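Local coordinates for putative major capsid protein (Cafeteriavirus-dependent mavirus, PDB 6G44), which probably builds the protein shell of the virophage, using a double jelly-roll fold that assembles in threes, at residues Q131-L139 against S383-F391; H319-N330 against N445-F456. One frame throughout, in Å; residues are numbered along the deposited sequence.

Both contacts involve the second half of the double jelly-roll. Interaction 2 lies within that half, pairing 319-330 with 445-456 at the outer side of a four-stranded antiparallel sheet, whereas interaction 1 ties its 383-391 loop to 131-139, which belongs to the first half. Their centres are 24 Å apart and their nearest atoms about 12 Å, so they do not touch. They are related through the chain instead: the loop of interaction 1 follows helix 375-384, which falls in sequence between the two strands of interaction 2. Beside interaction 1, a bound sulfate, probably from the crystallisation liquor, lies between this chain and a second subunit; no other subunit touches interaction 2.

Interaction 1: Q131-L139 against S383-F391; sequences QYNADPLEL and SSNGYNKRF. With SO4 (sulfate ion), chain Z.
Asn388 reaches into the bend of 131-139 and grips it with its side-chain amide. CB sits 3.7 Å from Tyr132 O, and CG passes closer still to that oxygen, which also takes a weak bond from Asn388 N. At the tip the two branches part. OD1 stands beside Tyr132 O, an acceptor like itself, and takes its hydrogen bond from water 1, which also donates to Gln131 O; ND2 spends both hydrogens, one on Gln131 O (3.1 Å) and one on Ala134 O (3.0 Å). Both acceptors lie in the amide plane; the Ala134 carbonyl is met on a lone pair, the Gln131 carbonyl from above its plane. With CG between the backbone N and the carbonyl carbon (chi1 63°), the amide is turned across this bend. Asn133 answers from the first segment, its ND2 bonding Asn385 O at 3.1 Å, just before Gly386 closes helix 375-384 in a Schellman motif. The Tyr132 and Tyr387 rings lie with planes 11° apart but slid past each other. Further along, Lys389 NZ and Arg390 hold a sulfate that Ser172 of the second subunit also binds; Lys389 NZ pairs with Glu150 too. Here the loops are held chiefly by asparagine N-H groups given to main-chain carbonyls, so the join depends on backbone shape more than on apolar packing.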
loop_
_atom_site.group_PDB
_atom_site.type_symbol
_atom_site.label_atom_id
_atom_site.label_comp_id
_atom_site.label_asym_id
_atom_site.label_seq_id
_atom_site.Cartn_x
_atom_site.Cartn_y
_atom_site.Cartn_z
ATOM N N GLN C 131 13.686 -12.674 2.085
ATOM C CA GLN C 131 12.636 -11.946 2.821
ATOM C C GLN C 131 12.927 -10.451 2.942
ATOM O O GLN C 131 11.999 -9.662 3.167
ATOM C CB GLN C 131 12.404 -12.545 4.229
ATOM C CG GLN C 131 13.559 -12.368 5.185
ATOM C CD GLN C 131 13.428 -13.138 6.483
ATOM O OE1 GLN C 131 12.339 -13.566 6.854
ATOM N NE2 GLN C 131 14.553 -13.333 7.187
ATOM N N TYR C 132 14.205 -10.079 2.818
ATOM C CA TYR C 132 14.630 -8.683 3.025
ATOM C C TYR C 132 14.671 -7.873 1.757
ATOM O O TYR C 132 14.806 -6.655 1.854
ATOM C CB TYR C 132 15.996 -8.594 3.690
ATOM C CG TYR C 132 15.996 -9.006 5.122
ATOM C CD1 TYR C 132 15.325 -8.261 6.084
ATOM C CD2 TYR C 132 16.668 -10.133 5.538
ATOM C CE1 TYR C 132 15.343 -8.628 7.416
ATOM C CE2 TYR C 132 16.692 -10.510 6.867
ATOM C CZ TYR C 132 16.035 -9.759 7.809
ATOM O OH TYR C 132 16.058 -10.169 9.126
ATOM N N ASN C 133 14.637 -8.463 0.577
ATOM C CA ASN C 133 14.642 -7.575 -0.614
ATOM C C ASN C 133 13.716 -7.929 -1.742
ATOM O O ASN C 133 13.788 -7.302 -2.809
ATOM C CB ASN C 133 16.072 -7.287 -1.093
ATOM C CG ASN C 133 16.629 -8.399 -1.910
ATOM O OD1 ASN C 133 16.219 -9.554 -1.772
ATOM N ND2 ASN C 133 17.544 -8.069 -2.796
ATOM N N ALA C 134 12.776 -8.823 -1.480
ATOM C CA ALA C 134 11.702 -9.125 -2.386
ATOM C C ALA C 134 10.565 -8.158 -2.256
ATOM O O ALA C 134 10.410 -7.438 -1.267
ATOM C CB ALA C 134 11.197 -10.544 -2.129
ATOM N N ASP C 135 9.728 -8.148 -3.274
ATOM C CA ASP C 135 8.492 -7.416 -3.216
ATOM C C ASP C 135 7.558 -7.986 -2.123
ATOM O O ASP C 135 7.215 -9.164 -2.173
ATOM C CB ASP C 135 7.836 -7.527 -4.600
ATOM C CG ASP C 135 6.519 -6.808 -4.690
ATOM O OD1 ASP C 135 6.079 -6.157 -3.715
ATOM O OD2 ASP C 135 5.918 -6.894 -5.781
ATOM N N PRO C 136 7.167 -7.187 -1.112
ATOM C CA PRO C 136 6.279 -7.698 -0.057
ATOM C C PRO C 136 4.934 -8.295 -0.530
ATOM O O PRO C 136 4.384 -9.180 0.123
ATOM C CB PRO C 136 6.065 -6.483 0.852
ATOM C CG PRO C 136 7.262 -5.659 0.639
ATOM C CD PRO C 136 7.579 -5.799 -0.814
ATOM N N LEU C 137 4.451 -7.848 -1.686
ATOM C CA LEU C 137 3.278 -8.470 -2.313
ATOM C C LEU C 137 3.523 -9.926 -2.763
ATOM O O LEU C 137 2.667 -10.806 -2.557
ATOM C CB LEU C 137 2.806 -7.629 -3.503
ATOM C CG LEU C 137 2.546 -6.143 -3.200
ATOM C CD1 LEU C 137 2.112 -5.423 -4.478
ATOM C CD2 LEU C 137 1.521 -5.967 -2.079
ATOM N N GLU C 138 4.664 -10.187 -3.390
ATOM C CA GLU C 138 5.047 -11.556 -3.719
ATOM C C GLU C 138 5.268 -12.367 -2.444
ATOM O O GLU C 138 4.894 -13.534 -2.384
ATOM C CB GLU C 138 6.312 -11.632 -4.607
ATOM C CG GLU C 138 6.063 -11.433 -6.097
ATOM C CD GLU C 138 5.342 -12.593 -6.776
ATOM O OE1 GLU C 138 4.686 -12.308 -7.797
ATOM O OE2 GLU C 138 5.456 -13.788 -6.357
ATOM N N LEU C 139 5.888 -11.773 -1.424
ATOM C CA LEU C 139 6.137 -12.510 -0.191
ATOM C C LEU C 139 4.839 -13.000 0.445
ATOM O O LEU C 139 4.797 -14.107 1.000
ATOM C CB LEU C 139 6.965 -11.655 0.788
ATOM C CG LEU C 139 8.423 -11.414 0.402
ATOM C CD1 LEU C 139 9.115 -10.549 1.465
ATOM C CD2 LEU C 139 9.227 -12.672 0.150
ATOM N N SER C 383 18.930 -0.472 0.282
ATOM C CA SER C 383 17.581 -0.144 -0.205
ATOM C C SER C 383 17.539 0.060 -1.715
ATOM O O SER C 383 16.535 -0.304 -2.358
ATOM C CB SER C 383 17.049 1.085 0.514
ATOM O OG SER C 383 16.914 0.842 1.907
ATOM N N SER C 384 18.635 0.551 -2.301
ATOM C CA SER C 384 18.702 0.712 -3.763
ATOM C C SER C 384 18.674 -0.616 -4.502
ATOM O O SER C 384 18.375 -0.658 -5.694
ATOM C CB SER C 384 19.937 1.529 -4.178
ATOM O OG SER C 384 21.122 0.764 -4.133
ATOM N N ASN C 385 18.989 -1.683 -3.776
ATOM C CA ASN C 385 19.006 -3.048 -4.263
ATOM C C ASN C 385 17.884 -3.876 -3.655
ATOM O O ASN C 385 17.945 -5.128 -3.643
ATOM C CB ASN C 385 20.390 -3.640 -3.988
ATOM C CG ASN C 385 21.442 -2.973 -4.822
ATOM O OD1 ASN C 385 21.248 -2.797 -6.047
ATOM N ND2 ASN C 385 22.545 -2.514 -4.186
ATOM N N GLY C 386 16.857 -3.201 -3.146
ATOM C CA GLY C 386 15.616 -3.836 -2.742
ATOM C C GLY C 386 15.378 -4.000 -1.261
ATOM O O GLY C 386 14.275 -4.414 -0.885
ATOM N N TYR C 387 16.340 -3.662 -0.389
ATOM C CA TYR C 387 16.121 -3.817 1.050
ATOM C C TYR C 387 14.815 -3.143 1.442
ATOM O O TYR C 387 14.610 -1.984 1.118
ATOM C CB TYR C 387 17.289 -3.256 1.845
ATOM C CG TYR C 387 17.174 -3.555 3.308
ATOM C CD1 TYR C 387 17.611 -4.784 3.832
ATOM C CD2 TYR C 387 16.644 -2.616 4.186
ATOM C CE1 TYR C 387 17.464 -5.101 5.173
ATOM C CE2 TYR C 387 16.512 -2.900 5.530
ATOM C CZ TYR C 387 16.953 -4.124 6.034
ATOM O OH TYR C 387 16.827 -4.403 7.390
ATOM N N ASN C 388 13.974 -3.876 2.168
ATOM C CA ASN C 388 12.543 -3.538 2.294
ATOM C C ASN C 388 12.060 -3.253 3.704
ATOM O O ASN C 388 10.855 -3.183 3.927
ATOM C CB ASN C 388 11.678 -4.623 1.626
ATOM C CG ASN C 388 11.822 -5.970 2.285
ATOM O OD1 ASN C 388 12.270 -6.080 3.431
ATOM N ND2 ASN C 388 11.463 -7.035 1.543
ATOM N N LYS C 389 12.968 -3.031 4.646
ATOM C CA LYS C 389 12.619 -2.737 6.031
ATOM C C LYS C 389 13.087 -1.356 6.473
ATOM O O LYS C 389 13.949 -0.749 5.848
ATOM C CB LYS C 389 13.179 -3.790 6.989
ATOM C CG LYS C 389 12.705 -5.204 6.693
ATOM C CD LYS C 389 11.194 -5.334 6.688
ATOM C CE LYS C 389 10.582 -5.120 8.062
ATOM N NZ LYS C 389 9.102 -5.063 8.001
ATOM N N ARG C 390 12.485 -0.901 7.562
ATOM C CA ARG C 390 12.759 0.435 8.144
ATOM C C ARG C 390 14.198 0.554 8.655
ATOM O O ARG C 390 14.849 -0.451 8.988
ATOM C CB ARG C 390 11.778 0.748 9.264
ATOM C CG ARG C 390 11.947 -0.152 10.484
ATOM C CD ARG C 390 10.864 -0.012 11.531
ATOM N NE ARG C 390 9.589 -0.512 11.035
ATOM C CZ ARG C 390 8.507 -0.577 11.784
ATOM N NH1 ARG C 390 8.555 -0.194 13.035
ATOM N NH2 ARG C 390 7.373 -1.084 11.304
ATOM N N PHE C 391 14.685 1.791 8.753
ATOM C CA PHE C 391 16.051 2.044 9.189
ATOM C C PHE C 391 16.332 1.528 10.616
ATOM O O PHE C 391 17.413 0.992 10.873
ATOM C CB PHE C 391 16.381 3.539 9.081
ATOM C CG PHE C 391 17.794 3.874 9.463
ATOM C CD1 PHE C 391 18.869 3.312 8.767
ATOM C CD2 PHE C 391 18.070 4.711 10.528
ATOM C CE1 PHE C 391 20.196 3.591 9.110
ATOM C CE2 PHE C 391 19.384 4.987 10.874
ATOM C CZ PHE C 391 20.429 4.443 10.174
HETATM S S SO4 Z . 8.650 -1.404 7.620
HETATM O O1 SO4 Z . 9.784 -1.800 8.439
HETATM O O2 SO4 Z . 7.559 -0.939 8.462
HETATM O O3 SO4 Z . 8.195 -2.588 6.823
HETATM O O4 SO4 Z . 9.077 -0.336 6.677
HETATM O O HOH W 1 10.610 -7.979 4.624
HETATM O O HOH W 2 11.891 -4.927 -2.204
#

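Interaction 2: H319-N330 against N445-F456; sequences HILTTHSMAMNN and NKSINMQVQATF
Phe456 lays one face of its ring against His319, whose CB stands 3.8 Å from the ring centroid in a CH-pi contact, while Leu321 CG meets the edge in the ring plane. The phenyl is swung back over the neighbouring strand because its CG lies between the backbone N and the carbonyl carbon (chi1 59°). Leu321 CD1 then comes to 3.6 Å from Phe456 CZ. The same residues sit in the antiparallel pairing: His319 with Phe456 and Leu321 with Ala454 are hydrogen-bonded pairs. Between Thr322 and Met326 the register slips by one residue, and after the backbone bond from Thr323 N to Val452 O, side chains take over. Thr323 OG1 accepts from Val452 N (3.1 Å, 170°) and donates to His324 O, and Gln451 NE2 reaches across to Thr323 O at 2.8 Å.

Regular pairing resumes at Met326 with Met450 and Met328 with Ile448. This is the outer pair of a four-stranded sheet in the second jelly-roll, where 448-457 separates 319-328 from 355-363. The side bearing Leu321, Met328 and Phe456 is turned inward, against strands 286-305 and 464-482 of the facing sheet. On it the methionine methyls bridge the strands: Met328 CE packs 3.5 Å from Met450 CB and also meets Ile448 CD1, while Met326 CE rests 3.9 Å from Val452 CG2. On the opposite face the Ile320 side chain slants across that of Gln453, CG2 touching CG, and water 3 links Thr322 OG1 to Gln453 NE2, 2.7 Å from the latter. Where the strands end, Asn330 turns its amide away from 445-456, and its OD1 accepts from Arg476.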
loop_
_atom_site.group_PDB
_atom_site.type_symbol
_atom_site.label_atom_id
_atom_site.label_comp_id
_atom_site.label_asym_id
_atom_site.label_seq_id
_atom_site.Cartn_x
_atom_site.Cartn_y
_atom_site.Cartn_z
ATOM N N HIS C 319 32.960 -3.778 16.732
ATOM C CA HIS C 319 33.570 -5.059 16.380
ATOM C C HIS C 319 33.870 -5.104 14.896
ATOM O O HIS C 319 33.125 -4.553 14.093
ATOM C CB HIS C 319 32.631 -6.192 16.736
ATOM C CG HIS C 319 32.309 -6.244 18.187
ATOM N ND1 HIS C 319 33.256 -6.595 19.125
ATOM C CD2 HIS C 319 31.182 -5.937 18.868
ATOM C CE1 HIS C 319 32.706 -6.532 20.326
ATOM N NE2 HIS C 319 31.452 -6.128 20.202
ATOM N N ILE C 320 34.987 -5.719 14.529
ATOM C CA ILE C 320 35.383 -5.841 13.127
ATOM C C ILE C 320 35.599 -7.292 12.768
ATOM O O ILE C 320 36.251 -8.059 13.507
ATOM C CB ILE C 320 36.665 -5.022 12.825
ATOM C CG1 ILE C 320 36.472 -3.550 13.227
ATOM C CG2 ILE C 320 37.064 -5.160 11.358
ATOM C CD1 ILE C 320 37.720 -2.682 13.211
ATOM N N LEU C 321 35.090 -7.677 11.608
ATOM C CA LEU C 321 35.375 -8.992 11.043
ATOM C C LEU C 321 35.736 -8.777 9.588
ATOM O O LEU C 321 35.134 -7.942 8.899
ATOM C CB LEU C 321 34.177 -9.933 11.166
ATOM C CG LEU C 321 33.874 -10.571 12.518
ATOM C CD1 LEU C 321 32.529 -11.287 12.534
ATOM C CD2 LEU C 321 34.995 -11.554 12.867
ATOM N N THR C 322 36.725 -9.541 9.115
ATOM C CA THR C 322 37.155 -9.488 7.735
ATOM C C THR C 322 37.249 -10.900 7.169
ATOM O O THR C 322 37.955 -11.749 7.730
ATOM C CB THR C 322 38.540 -8.808 7.599
ATOM O OG1 THR C 322 38.518 -7.511 8.225
ATOM C CG2 THR C 322 38.926 -8.642 6.153
ATOM N N THR C 323 36.577 -11.151 6.043
ATOM C CA THR C 323 36.652 -12.465 5.415
ATOM C C THR C 323 38.078 -12.738 4.961
ATOM O O THR C 323 38.860 -11.828 4.732
ATOM C CB THR C 323 35.754 -12.601 4.163
ATOM O OG1 THR C 323 36.210 -11.729 3.127
ATOM C CG2 THR C 323 34.281 -12.321 4.496
ATOM N N HIS C 324 38.391 -14.017 4.804
ATOM C CA HIS C 324 39.546 -14.399 4.019
ATOM C C HIS C 324 39.264 -13.991 2.572
ATOM O O HIS C 324 38.112 -13.645 2.216
ATOM C CB HIS C 324 39.779 -15.900 4.135
ATOM C CG HIS C 324 40.065 -16.352 5.534
ATOM N ND1 HIS C 324 41.085 -15.816 6.291
ATOM C CD2 HIS C 324 39.448 -17.262 6.325
ATOM C CE1 HIS C 324 41.095 -16.389 7.484
ATOM N NE2 HIS C 324 40.112 -17.271 7.528
ATOM N N SER C 325 40.278 -13.993 1.715
ATOM C CA SER C 325 40.072 -13.690 0.303
ATOM C C SER C 325 39.160 -14.742 -0.296
ATOM O O SER C 325 39.334 -15.934 -0.047
ATOM C CB SER C 325 41.415 -13.600 -0.455
ATOM O OG SER C 325 41.219 -13.223 -1.804
ATOM N N MET C 326 38.143 -14.291 -1.022
ATOM C CA MET C 326 37.175 -15.156 -1.677
ATOM C C MET C 326 37.445 -15.150 -3.174
ATOM O O MET C 326 37.321 -14.104 -3.840
ATOM C CB MET C 326 35.745 -14.660 -1.395
ATOM C CG MET C 326 35.395 -14.702 0.082
ATOM S SD MET C 326 33.794 -13.936 0.450
ATOM C CE MET C 326 34.148 -12.188 0.295
ATOM N N ALA C 327 37.813 -16.327 -3.699
ATOM C CA ALA C 327 38.157 -16.514 -5.100
ATOM C C ALA C 327 36.899 -16.868 -5.868
ATOM O O ALA C 327 36.219 -17.822 -5.515
ATOM C CB ALA C 327 39.186 -17.648 -5.226
ATOM N N MET C 328 36.578 -16.087 -6.897
ATOM C CA MET C 328 35.419 -16.348 -7.742
ATOM C C MET C 328 35.864 -16.481 -9.186
ATOM O O MET C 328 36.683 -15.708 -9.639
ATOM C CB MET C 328 34.403 -15.218 -7.593
ATOM C CG MET C 328 33.727 -15.281 -6.232
ATOM S SD MET C 328 32.687 -13.849 -5.855
ATOM C CE MET C 328 33.876 -12.750 -5.162
ATOM N N ASN C 329 35.286 -17.431 -9.914
ATOM C CA ASN C 329 35.670 -17.640 -11.329
ATOM C C ASN C 329 34.920 -16.745 -12.334
ATOM O O ASN C 329 35.213 -16.757 -13.536
ATOM C CB ASN C 329 35.468 -19.107 -11.722
ATOM C CG ASN C 329 36.339 -20.051 -10.917
ATOM O OD1 ASN C 329 37.507 -19.761 -10.664
ATOM N ND2 ASN C 329 35.786 -21.195 -10.540
ATOM N N ASN C 330 33.941 -15.976 -11.842
ATOM C CA ASN C 330 33.103 -15.119 -12.670
ATOM C C ASN C 330 32.496 -14.073 -11.709
ATOM O O ASN C 330 32.630 -14.224 -10.494
ATOM C CB ASN C 330 32.040 -15.958 -13.387
ATOM C CG ASN C 330 31.204 -16.767 -12.430
ATOM O OD1 ASN C 330 30.368 -16.209 -11.711
ATOM N ND2 ASN C 330 31.430 -18.087 -12.394
ATOM N N ASN C 445 32.741 -13.573 -17.419
ATOM C CA ASN C 445 33.541 -14.759 -17.098
ATOM C C ASN C 445 34.979 -14.381 -16.729
ATOM O O ASN C 445 35.950 -14.927 -17.251
ATOM C CB ASN C 445 33.521 -15.756 -18.258
ATOM C CG ASN C 445 34.106 -17.094 -17.866
ATOM O OD1 ASN C 445 34.177 -17.431 -16.684
ATOM N ND2 ASN C 445 34.545 -17.861 -18.860
ATOM N N LYS C 446 35.122 -13.448 -15.805
ATOM C CA LYS C 446 36.408 -12.932 -15.388
ATOM C C LYS C 446 36.580 -13.353 -13.940
ATOM O O LYS C 446 35.670 -13.132 -13.119
ATOM C CB LYS C 446 36.428 -11.413 -15.482
ATOM C CG LYS C 446 37.723 -10.802 -14.972
ATOM C CD LYS C 446 37.730 -9.286 -14.967
ATOM C CE LYS C 446 38.891 -8.780 -14.134
ATOM N NZ LYS C 446 40.215 -9.244 -14.673
ATOM N N SER C 447 37.732 -13.942 -13.611
ATOM C CA SER C 447 38.023 -14.346 -12.244
ATOM C C SER C 447 38.334 -13.105 -11.400
ATOM O O SER C 447 39.034 -12.190 -11.860
ATOM C CB SER C 447 39.207 -15.328 -12.199
ATOM O OG SER C 447 38.910 -16.514 -12.923
ATOM N N ILE C 448 37.799 -13.069 -10.190
ATOM C CA ILE C 448 38.056 -11.986 -9.242
ATOM C C ILE C 448 38.332 -12.541 -7.859
ATOM O O ILE C 448 37.960 -13.672 -7.530
ATOM C CB ILE C 448 36.883 -10.966 -9.163
ATOM C CG1 ILE C 448 35.564 -11.653 -8.746
ATOM C CG2 ILE C 448 36.767 -10.231 -10.487
ATOM C CD1 ILE C 448 34.445 -10.667 -8.434
ATOM N N ASN C 449 39.001 -11.729 -7.047
ATOM C CA ASN C 449 39.167 -12.021 -5.627
ATOM C C ASN C 449 38.552 -10.887 -4.826
ATOM O O ASN C 449 38.776 -9.734 -5.148
ATOM C CB ASN C 449 40.642 -12.171 -5.269
ATOM C CG ASN C 449 41.316 -13.296 -6.041
ATOM O OD1 ASN C 449 40.852 -14.430 -6.035
ATOM N ND2 ASN C 449 42.410 -12.978 -6.708
ATOM N N MET C 450 37.726 -11.228 -3.836
ATOM C CA MET C 450 37.059 -10.241 -2.984
ATOM C C MET C 450 37.359 -10.504 -1.509
ATOM O O MET C 450 37.399 -11.637 -1.065
ATOM C CB MET C 450 35.544 -10.286 -3.227
ATOM C CG MET C 450 34.747 -9.275 -2.394
ATOM S SD MET C 450 32.939 -9.397 -2.573
ATOM C CE MET C 450 32.764 -8.456 -4.048
ATOM N N GLN C 451 37.475 -9.419 -0.740
ATOM C CA GLN C 451 37.540 -9.484 0.694
ATOM C C GLN C 451 36.567 -8.428 1.231
ATOM O O GLN C 451 36.472 -7.334 0.678
ATOM C CB GLN C 451 38.973 -9.182 1.154
ATOM C CG GLN C 451 39.244 -9.386 2.632
ATOM C CD GLN C 451 40.739 -9.492 2.921
ATOM O OE1 GLN C 451 41.517 -8.648 2.487
ATOM N NE2 GLN C 451 41.138 -10.533 3.637
ATOM N N VAL C 452 35.845 -8.795 2.283
ATOM C CA VAL C 452 34.850 -7.909 2.919
ATOM C C VAL C 452 35.194 -7.712 4.386
ATOM O O VAL C 452 35.327 -8.682 5.114
ATOM C CB VAL C 452 33.437 -8.518 2.778
ATOM C CG1 VAL C 452 32.399 -7.714 3.557
ATOM C CG2 VAL C 452 33.061 -8.590 1.297
ATOM N N GLN C 453 35.302 -6.449 4.803
ATOM C CA GLN C 453 35.456 -6.066 6.210
ATOM C C GLN C 453 34.135 -5.423 6.654
ATOM O O GLN C 453 33.663 -4.522 5.967
ATOM C CB GLN C 453 36.589 -5.055 6.344
ATOM C CG GLN C 453 36.762 -4.484 7.745
ATOM C CD GLN C 453 37.626 -3.250 7.779
ATOM O OE1 GLN C 453 37.123 -2.131 7.799
ATOM N NE2 GLN C 453 38.944 -3.450 7.724
ATOM N N ALA C 454 33.562 -5.892 7.751
ATOM C CA ALA C 454 32.357 -5.292 8.330
ATOM C C ALA C 454 32.674 -4.829 9.739
ATOM O O ALA C 454 33.250 -5.599 10.508
ATOM C CB ALA C 454 31.219 -6.297 8.386
ATOM N N THR C 455 32.278 -3.603 10.065
ATOM C CA THR C 455 32.331 -3.070 11.416
ATOM C C THR C 455 30.894 -3.038 11.936
ATOM O O THR C 455 29.985 -2.554 11.227
ATOM C CB THR C 455 32.970 -1.665 11.419
ATOM O OG1 THR C 455 34.251 -1.708 10.753
ATOM C CG2 THR C 455 33.159 -1.160 12.828
ATOM N N PHE C 456 30.677 -3.522 13.146
ATOM C CA PHE C 456 29.320 -3.746 13.624
ATOM C C PHE C 456 29.202 -3.672 15.119
ATOM O O PHE C 456 30.181 -3.842 15.859
ATOM C CB PHE C 456 28.788 -5.095 13.116
ATOM C CG PHE C 456 29.627 -6.277 13.540
ATOM C CD1 PHE C 456 30.717 -6.672 12.766
ATOM C CD2 PHE C 456 29.342 -6.971 14.702
ATOM C CE1 PHE C 456 31.488 -7.771 13.162
ATOM C CE2 PHE C 456 30.098 -8.070 15.092
ATOM C CZ PHE C 456 31.185 -8.440 14.322
HETATM O O HOH W 3 40.357 -5.709 7.320
HETATM O O HOH W 4 37.330 -17.184 -15.305
#